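Side-chain contacts in phosphoribosyl-aminoimidazole carboxylase (Aspergillus clavatus, PDB 3K5I), which probably catalyses the ATP-dependent carboxylation of 5-aminoimidazole ribonucleotide to its N5-carboxy form in purine biosynthesis, and binds ADP and that ribonucleotide here: residues A79-Q82 and L83-C87; E103-A106 and S107-K110; H297-I300 and E301-L305; T383-E386 and A387-H390. All blocks are in the same frame, centred on the assembly; numbering follows the deposited sequence. Where two conformers were deposited one is given.

Contact 1. Residues A79-Q82 and L83-C87; sequences AVRQ and LAKTC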
ATOM      1  N   ALA A  79       0.078   0.491  31.144  1.00 23.03           N
ATOM      2  CA  ALA A  79      -0.480   0.626  29.807  1.00 15.57           C
ATOM      3  C   ALA A  79       0.195  -0.504  29.028  1.00 24.49           C
ATOM      4  O   ALA A  79      -0.500  -1.288  28.348  1.00 15.69           O
ATOM      5  CB  ALA A  79      -0.064   2.002  29.269  1.00 11.63           C
ATOM      6  N   VAL A  80       1.525  -0.607  29.210  1.00  9.19           N
ATOM      7  CA  VAL A  80       2.390  -1.650  28.591  1.00  8.99           C
ATOM      8  C   VAL A  80       1.782  -3.051  28.933  1.00 42.70           C
ATOM      9  O   VAL A  80       1.598  -3.907  28.050  1.00 27.19           O
ATOM     10  CB  VAL A  80       3.985  -1.474  28.833  1.00 23.49           C
ATOM     11  CG1 VAL A  80       4.812  -2.673  28.356  1.00  7.11           C
ATOM     12  CG2 VAL A  80       4.743  -0.163  28.329  1.00 14.30           C
ATOM     13  N   ARG A  81       1.406  -3.263  30.207  1.00 21.61           N
ATOM     14  CA  ARG A  81       0.826  -4.511  30.757  1.00 10.50           C
ATOM     15  C   ARG A  81      -0.615  -4.854  30.319  1.00  6.22           C
ATOM     16  O   ARG A  81      -1.036  -5.973  30.101  1.00 12.15           O
ATOM     17  CB  ARG A  81       0.869  -4.348  32.287  1.00 69.67           C
ATOM     18  CG  ARG A  81       0.999  -5.622  33.103  1.00 28.26           C
ATOM     19  CD  ARG A  81       0.849  -5.461  34.656  1.00 41.80           C
ATOM     20  NE  ARG A  81       1.214  -6.736  35.279  1.00 99.75           N
ATOM     21  CZ  ARG A  81       2.441  -7.077  35.672  1.00 99.75           C
ATOM     22  NH1 ARG A  81       2.665  -8.272  36.205  1.00 71.35           N
ATOM     23  NH2 ARG A  81       3.457  -6.234  35.555  1.00 47.40           N
ATOM     24  N   GLN A  82      -1.411  -3.818  30.215  1.00  8.61           N
ATOM     25  CA  GLN A  82      -2.742  -3.981  29.710  1.00 28.66           C
ATOM     26  C   GLN A  82      -2.532  -4.444  28.245  1.00 34.50           C
ATOM     27  O   GLN A  82      -2.980  -5.520  27.873  1.00 20.02           O
ATOM     28  CB  GLN A  82      -3.443  -2.611  29.712  1.00 26.90           C
ATOM     29  CG  GLN A  82      -4.789  -2.718  29.033  1.00 99.75           C
ATOM     30  CD  GLN A  82      -5.658  -3.717  29.764  1.00 17.24           C
ATOM     31  OE1 GLN A  82      -5.469  -3.921  30.967  1.00 77.96           O
ATOM     32  NE2 GLN A  82      -6.633  -4.334  29.058  1.00 20.20           N
ATOM     33  N   LEU A  83      -1.843  -3.685  27.391  1.00 27.35           N
ATOM     34  CA  LEU A  83      -1.665  -4.159  26.003  1.00 29.76           C
ATOM     35  C   LEU A  83      -1.327  -5.626  25.869  1.00 18.50           C
ATOM     36  O   LEU A  83      -1.867  -6.409  25.071  1.00 22.89           O
ATOM     37  CB  LEU A  83      -0.503  -3.489  25.287  1.00 28.97           C
ATOM     38  CG  LEU A  83      -0.290  -3.882  23.805  1.00 28.66           C
ATOM     39  CD1 LEU A  83      -1.245  -3.119  22.864  1.00 11.96           C
ATOM     40  CD2 LEU A  83       1.169  -3.480  23.456  1.00 17.56           C
ATOM     41  N   ALA A  84      -0.368  -6.000  26.682  1.00 22.11           N
ATOM     42  CA  ALA A  84       0.066  -7.396  26.677  1.00 23.97           C
ATOM     43  C   ALA A  84      -0.951  -8.452  27.133  1.00 99.75           C
ATOM     44  O   ALA A  84      -0.903  -9.628  26.741  1.00 22.08           O
ATOM     45  CB  ALA A  84       1.225  -7.436  27.580  1.00  7.02           C
ATOM     46  N   LYS A  85      -1.864  -8.049  28.007  1.00 65.30           N
ATOM     47  CA  LYS A  85      -2.856  -8.992  28.499  1.00 44.20           C
ATOM     48  C   LYS A  85      -3.963  -9.167  27.450  1.00 58.05           C
ATOM     49  O   LYS A  85      -5.032  -9.743  27.675  1.00 27.19           O
ATOM     50  CB  LYS A  85      -3.541  -8.398  29.754  0.50  1.00           C
ATOM     51  CG  LYS A  85      -2.703  -8.099  30.991  0.50 13.94           C
ATOM     52  CD  LYS A  85      -2.710  -9.185  32.075  0.50 23.07           C
ATOM     53  CE  LYS A  85      -1.358  -9.246  32.819  0.50  8.74           C
ATOM     54  NZ  LYS A  85      -1.393  -9.862  34.188  0.50 99.75           N
ATOM     55  N   THR A  86      -3.722  -8.653  26.256  1.00 20.00           N
ATOM     56  CA  THR A  86      -4.806  -8.795  25.307  1.00 62.04           C
ATOM     57  C   THR A  86      -4.274  -9.142  23.929  1.00 18.23           C
ATOM     58  O   THR A  86      -4.916  -8.973  22.904  1.00 50.41           O
ATOM     59  CB  THR A  86      -5.650  -7.484  25.320  1.00 35.76           C
ATOM     60  OG1 THR A  86      -4.846  -6.342  24.985  1.00 40.36           O
ATOM     61  CG2 THR A  86      -6.178  -7.242  26.696  1.00 37.43           C
ATOM     62  N   CYS A  87      -3.062  -9.648  23.909  1.00 43.88           N
ATOM     63  CA  CYS A  87      -2.611  -9.900  22.582  1.00 18.43           C
ATOM     64  C   CYS A  87      -1.699 -11.119  22.572  1.00 46.80           C
ATOM     65  O   CYS A  87      -1.091 -11.465  23.578  1.00 21.68           O
ATOM     66  CB  CYS A  87      -1.973  -8.572  22.061  1.00 22.61           C
ATOM     67  SG  CYS A  87      -0.222  -8.466  22.592  1.00 25.24           S
TER
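K85 turns back over the last turn of helix 77-84 and meets the carbonyls of R81 and Q82. Backbone bonds close that turn first: L83 N to A79 O at 2.9 Å and A84 N to V80 O at 3.2 Å. K85 N then divides itself, bonding to Q82 O at 2.8 Å from above the carbonyl plane and to R81 O at 3.1 Å, neither bond straight. Beyond it T86 OG1 donates to L83 O at 3.0 Å, and T86 N reaches the same oxygen from the same face. T86 OG1 sits between its own backbone N and carbonyl carbon (chi1 59°), which turns the hydroxyl back to the helix end while the methyl CG2 lies 3.8 Å from Q82 NE2. In the K85 conformer given, the like charges R81 NE and K85 NZ come within 4.2 Å, probably mildly unfavourable but for acids outside: R81 forms a salt bridge with E104, whereas this K85 conformer has a long, weak ion pair with E108. V80, R81 and A84 pack against helix 99-105, while A79 and L83 lie on strand 49-54 of the parallel sheet, and so the helix is wedged between the two.

Contact 2. Residues E103-A106 and S107-K110; sequences EEVA and SEVK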
ATOM      1  N   GLU A 103       9.412  -7.314  30.997  1.00 10.59           N
ATOM      2  CA  GLU A 103      10.016  -8.447  31.711  1.00 14.02           C
ATOM      3  C   GLU A 103       8.900  -8.990  32.672  1.00 15.04           C
ATOM      4  O   GLU A 103       8.732 -10.175  32.881  1.00 24.75           O
ATOM      5  CB  GLU A 103      11.229  -7.938  32.502  1.00  6.36           C
ATOM      6  CG  GLU A 103      11.980  -8.983  33.396  1.00 26.84           C
ATOM      7  CD  GLU A 103      13.182  -8.379  34.163  1.00 18.07           C
ATOM      8  OE1 GLU A 103      13.201  -7.104  34.211  1.00 20.58           O
ATOM      9  OE2 GLU A 103      14.063  -9.135  34.674  1.00 50.21           O
ATOM     10  N   GLU A 104       8.101  -8.101  33.243  1.00 22.62           N
ATOM     11  CA  GLU A 104       7.077  -8.528  34.156  1.00 23.21           C
ATOM     12  C   GLU A 104       6.022  -9.368  33.520  1.00 29.58           C
ATOM     13  O   GLU A 104       5.481 -10.291  34.144  1.00 50.64           O
ATOM     14  CB  GLU A 104       6.273  -7.335  34.613  1.00 22.64           C
ATOM     15  CG  GLU A 104       5.971  -7.265  36.081  1.00 71.05           C
ATOM     16  CD  GLU A 104       6.212  -5.840  36.527  1.00 67.67           C
ATOM     17  OE1 GLU A 104       7.138  -5.620  37.334  1.00 99.75           O
ATOM     18  OE2 GLU A 104       5.525  -4.931  36.013  1.00 99.75           O
ATOM     19  N   VAL A 105       5.693  -9.004  32.290  1.00 25.99           N
ATOM     20  CA  VAL A 105       4.636  -9.750  31.623  1.00 19.03           C
ATOM     21  C   VAL A 105       5.089 -10.866  30.692  1.00 15.87           C
ATOM     22  O   VAL A 105       4.257 -11.478  30.006  1.00 28.63           O
ATOM     23  CB  VAL A 105       3.560  -8.827  31.048  1.00 48.41           C
ATOM     24  CG1 VAL A 105       2.774  -8.212  32.212  1.00 30.59           C
ATOM     25  CG2 VAL A 105       4.211  -7.737  30.195  1.00 31.83           C
ATOM     26  N   ALA A 106       6.410 -11.096  30.692  1.00 36.40           N
ATOM     27  CA  ALA A 106       7.031 -12.117  29.862  1.00 20.57           C
ATOM     28  C   ALA A 106       6.323 -13.481  29.966  1.00 38.50           C
ATOM     29  O   ALA A 106       6.292 -14.286  29.049  1.00 29.45           O
ATOM     30  CB  ALA A 106       8.479 -12.183  30.166  1.00 16.38           C
ATOM     31  N   SER A 107       5.701 -13.729  31.105  1.00 32.14           N
ATOM     32  CA  SER A 107       4.971 -14.962  31.349  1.00 19.08           C
ATOM     33  C   SER A 107       3.552 -15.036  30.763  1.00 28.61           C
ATOM     34  O   SER A 107       2.946 -16.110  30.717  1.00 99.75           O
ATOM     35  CB  SER A 107       4.855 -15.071  32.872  1.00 59.23           C
ATOM     36  OG  SER A 107       5.955 -14.413  33.487  1.00 38.69           O
ATOM     37  N   GLU A 108       3.017 -13.893  30.348  1.00 33.30           N
ATOM     38  CA  GLU A 108       1.655 -13.810  29.796  1.00 43.50           C
ATOM     39  C   GLU A 108       1.465 -13.642  28.273  1.00 99.75           C
ATOM     40  O   GLU A 108       0.353 -13.724  27.728  1.00 36.33           O
ATOM     41  CB  GLU A 108       0.881 -12.767  30.621  1.00 19.32           C
ATOM     42  CG  GLU A 108       0.264 -13.335  31.935  1.00 79.37           C
ATOM     43  CD  GLU A 108       0.989 -13.010  33.259  1.00 50.53           C
ATOM     44  OE1 GLU A 108       0.420 -13.303  34.342  1.00 99.75           O
ATOM     45  OE2 GLU A 108       2.126 -12.481  33.248  1.00 99.75           O
ATOM     46  N   VAL A 109       2.570 -13.430  27.569  1.00  9.06           N
ATOM     47  CA  VAL A 109       2.523 -13.243  26.140  1.00 22.60           C
ATOM     48  C   VAL A 109       3.957 -13.370  25.639  1.00 19.82           C
ATOM     49  O   VAL A 109       4.941 -13.230  26.399  1.00 34.70           O
ATOM     50  CB  VAL A 109       1.986 -11.848  25.820  1.00 99.75           C
ATOM     51  CG1 VAL A 109       2.984 -10.847  26.350  1.00 19.50           C
ATOM     52  CG2 VAL A 109       1.706 -11.694  24.317  1.00 49.29           C
ATOM     53  N   LYS A 110       4.066 -13.669  24.353  1.00 12.45           N
ATOM     54  CA  LYS A 110       5.403 -13.763  23.730  1.00  8.56           C
ATOM     55  C   LYS A 110       5.838 -12.339  23.433  1.00 47.44           C
ATOM     56  O   LYS A 110       4.990 -11.452  23.200  1.00 17.74           O
ATOM     57  CB  LYS A 110       5.396 -14.473  22.365  1.00 12.02           C
ATOM     58  CG  LYS A 110       5.242 -15.990  22.364  1.00 49.54           C
ATOM     59  CD  LYS A 110       4.116 -16.320  21.371  1.00 41.40           C
ATOM     60  CE  LYS A 110       4.170 -17.719  20.718  1.00 99.75           C
ATOM     61  NZ  LYS A 110       2.988 -18.037  19.816  1.00 99.75           N
TER
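The end of helix 99-105 and the loop leading to strand 110-111 make up this contact, in which V105 and E108 meet at the turn where the chain leaves the helix for the edge of the parallel sheet. One backbone bond closes it: E108 N donates to V105 O at 2.7 Å, nearly straight at the hydrogen (161°) but arriving from above the carbonyl plane. Just before it, A106 N makes a weak bond to E103 O at 3.3 Å.

E108 CB and V109 CG1 also lie near V105 O, at 3.7 Å and 3.9 Å. V109 CG1 is brought there by a chi1 of 65°, which sets this methyl between its own backbone N and carbonyl carbon. E108 is bent at chi2 (103°), which folds its carboxylate back alongside the turn until OE2 is 4.0 Å from V105 CA and 4.4 Å from V105 CG1.

Beyond the turn, E103 forms a salt bridge with R119, while E104 looks to R81 of helix 77-84. V109 rests on A84 of that same helix, and K110 then enters the sheet by backbone bonding with V90.

Across this turn, therefore, cohesion comes from light van der Waals touches and from the bond of E108 N to V105 O, which joins its two halves. The charges of E103 and E104 are met outside it by R119 and R81, whereas E108 has only a weak ionic partner in K85.

Contact 3. Residues H297-I300 and E301-L305; sequences HYTI and EGCAL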
ATOM      1  N   HIS A 297      12.045   2.105   4.307  1.00 18.21           N
ATOM      2  CA  HIS A 297      10.758   2.429   3.693  1.00  9.51           C
ATOM      3  C   HIS A 297      10.569   2.105   2.213  1.00 21.48           C
ATOM      4  O   HIS A 297       9.417   1.806   1.776  1.00  7.02           O
ATOM      5  CB  HIS A 297      10.319   3.880   4.005  1.00  5.59           C
ATOM      6  CG  HIS A 297      10.233   4.182   5.456  1.00 13.27           C
ATOM      7  ND1 HIS A 297      10.128   3.183   6.396  1.00  4.09           N
ATOM      8  CD2 HIS A 297      10.064   5.355   6.115  1.00 14.35           C
ATOM      9  CE1 HIS A 297       9.997   3.734   7.591  1.00 22.42           C
ATOM     10  NE2 HIS A 297       9.957   5.047   7.446  1.00 18.13           N
ATOM     11  N   TYR A 298      11.701   2.160   1.492  1.00  9.70           N
ATOM     12  CA  TYR A 298      11.670   1.884   0.067  1.00 26.38           C
ATOM     13  C   TYR A 298      11.170   0.452  -0.198  1.00  5.56           C
ATOM     14  O   TYR A 298      10.732   0.105  -1.323  1.00 12.97           O
ATOM     15  CB  TYR A 298      13.043   2.071  -0.607  1.00 13.34           C
ATOM     16  CG  TYR A 298      13.898   0.857  -0.330  1.00 16.31           C
ATOM     17  CD1 TYR A 298      14.662   0.840   0.841  1.00 14.60           C
ATOM     18  CD2 TYR A 298      13.891  -0.271  -1.155  1.00 19.26           C
ATOM     19  CE1 TYR A 298      15.416  -0.287   1.137  1.00 11.94           C
ATOM     20  CE2 TYR A 298      14.679  -1.448  -0.874  1.00  9.11           C
ATOM     21  CZ  TYR A 298      15.457  -1.424   0.291  1.00 14.83           C
ATOM     22  OH  TYR A 298      16.308  -2.444   0.767  1.00 27.43           O
ATOM     23  N   THR A 299      11.168  -0.394   0.829  1.00 17.53           N
ATOM     24  CA  THR A 299      10.746  -1.781   0.558  1.00 17.95           C
ATOM     25  C   THR A 299       9.306  -1.973   0.089  1.00  7.47           C
ATOM     26  O   THR A 299       8.936  -2.990  -0.586  1.00 12.62           O
ATOM     27  CB  THR A 299      11.124  -2.645   1.748  1.00 41.21           C
ATOM     28  OG1 THR A 299      10.528  -2.091   2.949  1.00 10.80           O
ATOM     29  CG2 THR A 299      12.672  -2.638   1.845  1.00  1.03           C
ATOM     30  N   ILE A 300       8.483  -0.990   0.462  1.00 14.28           N
ATOM     31  CA  ILE A 300       7.071  -1.016   0.090  1.00  1.00           C
ATOM     32  C   ILE A 300       6.868  -1.052  -1.383  1.00 16.34           C
ATOM     33  O   ILE A 300       6.224  -1.927  -1.925  1.00  9.71           O
ATOM     34  CB  ILE A 300       6.345   0.223   0.580  1.00 27.57           C
ATOM     35  CG1 ILE A 300       6.242   0.114   2.106  1.00 19.65           C
ATOM     36  CG2 ILE A 300       4.914   0.095   0.103  1.00  2.28           C
ATOM     37  CD1 ILE A 300       5.486   1.258   2.894  1.00 16.01           C
ATOM     38  N   GLU A 301       7.467  -0.114  -2.088  1.00 16.84           N
ATOM     39  CA  GLU A 301       7.261  -0.202  -3.528  1.00  8.94           C
ATOM     40  C   GLU A 301       8.438  -0.923  -4.156  1.00 10.70           C
ATOM     41  O   GLU A 301       8.386  -1.348  -5.333  1.00 14.01           O
ATOM     42  CB  GLU A 301       7.270   1.198  -4.118  1.00  9.31           C
ATOM     43  CG  GLU A 301       6.090   2.043  -3.622  1.00  8.35           C
ATOM     44  CD  GLU A 301       6.326   2.676  -2.250  1.00  3.84           C
ATOM     45  OE1 GLU A 301       7.446   2.593  -1.702  1.00 12.34           O
ATOM     46  OE2 GLU A 301       5.322   3.244  -1.734  1.00 22.76           O
ATOM     47  N   GLY A 302       9.491  -1.046  -3.363  1.00 12.63           N
ATOM     48  CA  GLY A 302      10.696  -1.652  -3.889  1.00  9.32           C
ATOM     49  C   GLY A 302      10.869  -3.140  -3.969  1.00 23.09           C
ATOM     50  O   GLY A 302      11.754  -3.590  -4.702  1.00 15.22           O
ATOM     51  N   CYS A 303      10.085  -3.875  -3.188  1.00 22.69           N
ATOM     52  CA  CYS A 303      10.182  -5.326  -3.152  1.00 17.11           C
ATOM     53  C   CYS A 303       8.813  -5.944  -2.980  1.00 22.56           C
ATOM     54  O   CYS A 303       7.905  -5.223  -2.592  1.00 16.62           O
ATOM     55  CB  CYS A 303      10.918  -5.769  -1.902  1.00 11.97           C
ATOM     56  SG  CYS A 303      12.424  -4.886  -1.381  1.00 13.90           S
ATOM     57  N   ALA A 304       8.676  -7.259  -3.210  1.00 13.95           N
ATOM     58  CA  ALA A 304       7.392  -7.943  -3.040  1.00 24.08           C
ATOM     59  C   ALA A 304       6.942  -7.961  -1.610  1.00 37.10           C
ATOM     60  O   ALA A 304       5.726  -7.853  -1.500  1.00 26.57           O
ATOM     61  CB  ALA A 304       7.302  -9.392  -3.607  1.00 17.78           C
ATOM     62  N   LEU A 305       7.844  -8.113  -0.615  1.00 15.38           N
ATOM     63  CA  LEU A 305       7.477  -8.170   0.813  1.00 20.89           C
ATOM     64  C   LEU A 305       8.175  -6.995   1.405  1.00 29.76           C
ATOM     65  O   LEU A 305       9.392  -6.948   1.371  1.00 14.15           O
ATOM     66  CB  LEU A 305       7.921  -9.443   1.571  1.00  6.49           C
ATOM     67  CG  LEU A 305       7.087 -10.635   1.143  1.00 37.58           C
ATOM     68  CD1 LEU A 305       7.761 -11.801   1.835  1.00 13.71           C
ATOM     69  CD2 LEU A 305       5.580 -10.451   1.471  1.00 21.47           C
TER
HETATM   70  O   HOH W   1       8.038   3.603   0.617  1.00  7.38           O
HETATM   71  O   HOH W   2       5.603  -4.283  -0.644  1.00 10.88           O
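G302 N donates to Y298 O at 2.7 Å, approaching almost in line with the carbonyl although the N-H itself is bent (132°). C303 N follows with a bond to T299 O at 3.0 Å, from above that carbonyl's plane. Two waters extend the polar work: one donates to both H297 O and E301 OE1, 2.6 Å from the latter, and the other donates to I300 O and to C303 O. E301 OE2 is bound by S359 and H361.

E301 is bent at chi2 (82°), a fold that brings its carboxylate back beside I300, the two side chains pointing the same way with OE1 3.5 Å from I300 CB. At the opposite end C303 SG sits 3.9 Å from T299 CG2 and 4.1 Å from Y298 CE2, an oblique sulfur-aromatic contact. T299 CG2 itself lies over one face of the Y298 ring, displaced toward its rim. Y224 of strand 221-232 touches Y298, T299 and C303, while R328 of the second subunit bonds to E301 O and R45 of that subunit packs on I300.

The H297 side chain lies about 7 Å from bound AIR. Both carboxylate oxygens of E301 thus have hydrogen-bond partners in a partly enclosed place, and water ties one of them to the backbone carbonyl of H297. Sulfur, methyl and ring make an apolar cluster beside this polar network.

Contact 4. Residues T383-E386 and A387-H390; sequences TMHE and AETH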
ATOM      1  N   THR A 383      16.004   2.288 -13.755  1.00 21.57           N
ATOM      2  CA  THR A 383      17.408   2.651 -13.529  1.00 20.81           C
ATOM      3  C   THR A 383      17.535   3.757 -12.467  1.00 14.14           C
ATOM      4  O   THR A 383      16.629   4.581 -12.267  1.00 10.92           O
ATOM      5  CB  THR A 383      18.129   3.202 -14.809  1.00 23.71           C
ATOM      6  OG1 THR A 383      17.395   4.341 -15.261  1.00 17.03           O
ATOM      7  CG2 THR A 383      18.150   2.173 -15.983  1.00 14.85           C
ATOM      8  N   MET A 384      18.683   3.823 -11.799  1.00  4.39           N
ATOM      9  CA  MET A 384      18.826   4.832 -10.750  1.00 10.95           C
ATOM     10  C   MET A 384      18.834   6.173 -11.461  1.00 32.79           C
ATOM     11  O   MET A 384      18.164   7.147 -11.091  1.00 33.65           O
ATOM     12  CB  MET A 384      20.217   4.565 -10.127  1.00 25.10           C
ATOM     13  CG  MET A 384      20.469   5.094  -8.728  1.00 36.47           C
ATOM     14  SD  MET A 384      19.063   5.174  -7.530  1.00 18.81           S
ATOM     15  CE  MET A 384      19.646   3.742  -6.472  1.00 10.83           C
ATOM     16  N   HIS A 385      19.637   6.187 -12.516  1.00 21.44           N
ATOM     17  CA  HIS A 385      19.811   7.398 -13.248  1.00 16.81           C
ATOM     18  C   HIS A 385      18.438   8.012 -13.351  1.00 14.49           C
ATOM     19  O   HIS A 385      18.158   9.107 -12.981  1.00 22.23           O
ATOM     20  CB  HIS A 385      20.337   7.145 -14.636  0.50 16.52           C
ATOM     21  CG  HIS A 385      20.584   8.432 -15.331  0.50  1.00           C
ATOM     22  ND1 HIS A 385      21.537   9.326 -14.880  0.50 12.61           N
ATOM     23  CD2 HIS A 385      19.972   9.015 -16.382  0.50  1.00           C
ATOM     24  CE1 HIS A 385      21.519  10.394 -15.653  0.50  2.26           C
ATOM     25  NE2 HIS A 385      20.581  10.230 -16.571  0.50 24.46           N
ATOM     26  N   GLU A 386      17.571   7.281 -14.020  1.00 12.16           N
ATOM     27  CA  GLU A 386      16.244   7.818 -14.290  1.00  1.00           C
ATOM     28  C   GLU A 386      15.411   8.172 -13.046  1.00 32.03           C
ATOM     29  O   GLU A 386      14.641   9.160 -13.069  1.00 33.41           O
ATOM     30  CB  GLU A 386      15.572   6.755 -15.125  1.00 17.74           C
ATOM     31  CG  GLU A 386      14.422   7.217 -15.939  1.00 52.46           C
ATOM     32  CD  GLU A 386      13.664   6.018 -16.462  1.00 99.75           C
ATOM     33  OE1 GLU A 386      14.272   4.935 -16.696  1.00 69.59           O
ATOM     34  OE2 GLU A 386      12.443   6.209 -16.608  1.00 38.21           O
ATOM     35  N   ALA A 387      15.557   7.369 -11.981  1.00 27.99           N
ATOM     36  CA  ALA A 387      14.856   7.604 -10.699  1.00 24.42           C
ATOM     37  C   ALA A 387      15.428   8.925 -10.163  1.00 58.30           C
ATOM     38  O   ALA A 387      14.691   9.794  -9.664  1.00 17.03           O
ATOM     39  CB  ALA A 387      15.118   6.455  -9.676  1.00 23.07           C
ATOM     40  N   GLU A 388      16.748   9.072 -10.278  1.00 26.70           N
ATOM     41  CA  GLU A 388      17.397  10.298  -9.832  1.00 26.32           C
ATOM     42  C   GLU A 388      16.849  11.530 -10.577  1.00 21.95           C
ATOM     43  O   GLU A 388      16.597  12.599 -10.003  1.00 26.48           O
ATOM     44  CB  GLU A 388      18.863  10.228 -10.121  1.00 14.07           C
ATOM     45  CG  GLU A 388      19.692   9.521  -9.069  1.00 12.32           C
ATOM     46  CD  GLU A 388      21.026   9.100  -9.675  1.00 99.75           C
ATOM     47  OE1 GLU A 388      21.766   8.307  -9.065  1.00 30.72           O
ATOM     48  OE2 GLU A 388      21.360   9.570 -10.779  1.00 43.89           O
ATOM     49  N   THR A 389      16.665  11.370 -11.878  1.00 15.29           N
ATOM     50  CA  THR A 389      16.100  12.497 -12.613  1.00 23.49           C
ATOM     51  C   THR A 389      14.640  12.818 -12.271  1.00 43.04           C
ATOM     52  O   THR A 389      14.181  13.976 -12.269  1.00 19.96           O
ATOM     53  CB  THR A 389      16.126  12.064 -14.073  1.00 99.75           C
ATOM     54  OG1 THR A 389      17.482  11.833 -14.489  1.00 31.97           O
ATOM     55  CG2 THR A 389      15.498  13.120 -14.916  1.00 17.31           C
ATOM     56  N   HIS A 390      13.850  11.783 -12.026  1.00 19.94           N
ATOM     57  CA  HIS A 390      12.452  12.071 -11.708  1.00  5.34           C
ATOM     58  C   HIS A 390      12.350  12.801 -10.405  1.00 21.20           C
ATOM     59  O   HIS A 390      11.482  13.649 -10.221  1.00 16.54           O
ATOM     60  CB  HIS A 390      11.739  10.805 -11.410  1.00 13.66           C
ATOM     61  CG  HIS A 390      11.371  10.018 -12.626  1.00 27.04           C
ATOM     62  ND1 HIS A 390      11.441  10.535 -13.905  1.00 34.26           N
ATOM     63  CD2 HIS A 390      10.914   8.747 -12.742  1.00 32.09           C
ATOM     64  CE1 HIS A 390      11.067   9.597 -14.760  1.00 19.01           C
ATOM     65  NE2 HIS A 390      10.726   8.513 -14.081  1.00 49.48           N
TER
HETATM   66  O   HOH W   3      10.823   5.955 -14.824  1.00 36.65           O
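A387 opens the second segment by donating its N to T383 O at 3.0 Å, with its CB resting 3.4 Å from M384 O. That places the small side chain against the first turn of the helix, on the side that packs on I332 of strand 331-337.

E388 comes next. Its N bonds to M384 O, and its extended chain passes M384 at about a right angle, OE1 lying 3.5 Å from M384 CG. The same OE1 forms a salt bridge with R244. Its other oxygen, OE2, stays near H385 without bonding: in the H385 conformer given it is 4.1 Å from ND1, with ring and carboxylate planes 72° apart.

T389 grips H385 O twice. Its N donates at 2.9 Å, and OG1 adds a second bond at 3.2 Å from above the carbonyl plane; with OG1 anti to the carbonyl carbon (chi1 -62°), the hydroxyl is turned back down the helix and, in that same conformer, also stands over one face of the H385 ring.

H390 ends the segment with N bonded to E386 O at 2.9 Å. The ring lies alongside the E386 side chain and has E386 O over one face, while water joins H390 NE2 to E386 OE2. Q323 of the second subunit packs on both E386 and H390.

At the start of this run T383 OG1 accepts from E386 N at 3.2 Å, and donates only weakly to E386 OE1. T383 is thus the N-cap of helix 384-399, whose first turns are laid down by regular i to i+4 bonding.

Overall arrangement
From the N terminus, contact 1 closes the end of helix 77-84 and contact 2 turns the chain from helix 99-105 toward strand 110-111. These two touch, through the R81–E104 salt bridge and the packing of R81 and A84 on V105 and V109, joining adjacent helices of the preATP-grasp region. Contact 3 forms the short helix 299-302 in the ATP-grasp range, and contact 4 starts the C-terminal helix 384-399. All four are local and in series; none nests in or crosses another. Contacts 3 and 4 have centres about 17 Å apart and do not touch, yet both meet the second subunit, whereas contacts 1 and 4 lie about 46 Å apart, on opposite sides of the chain's centre.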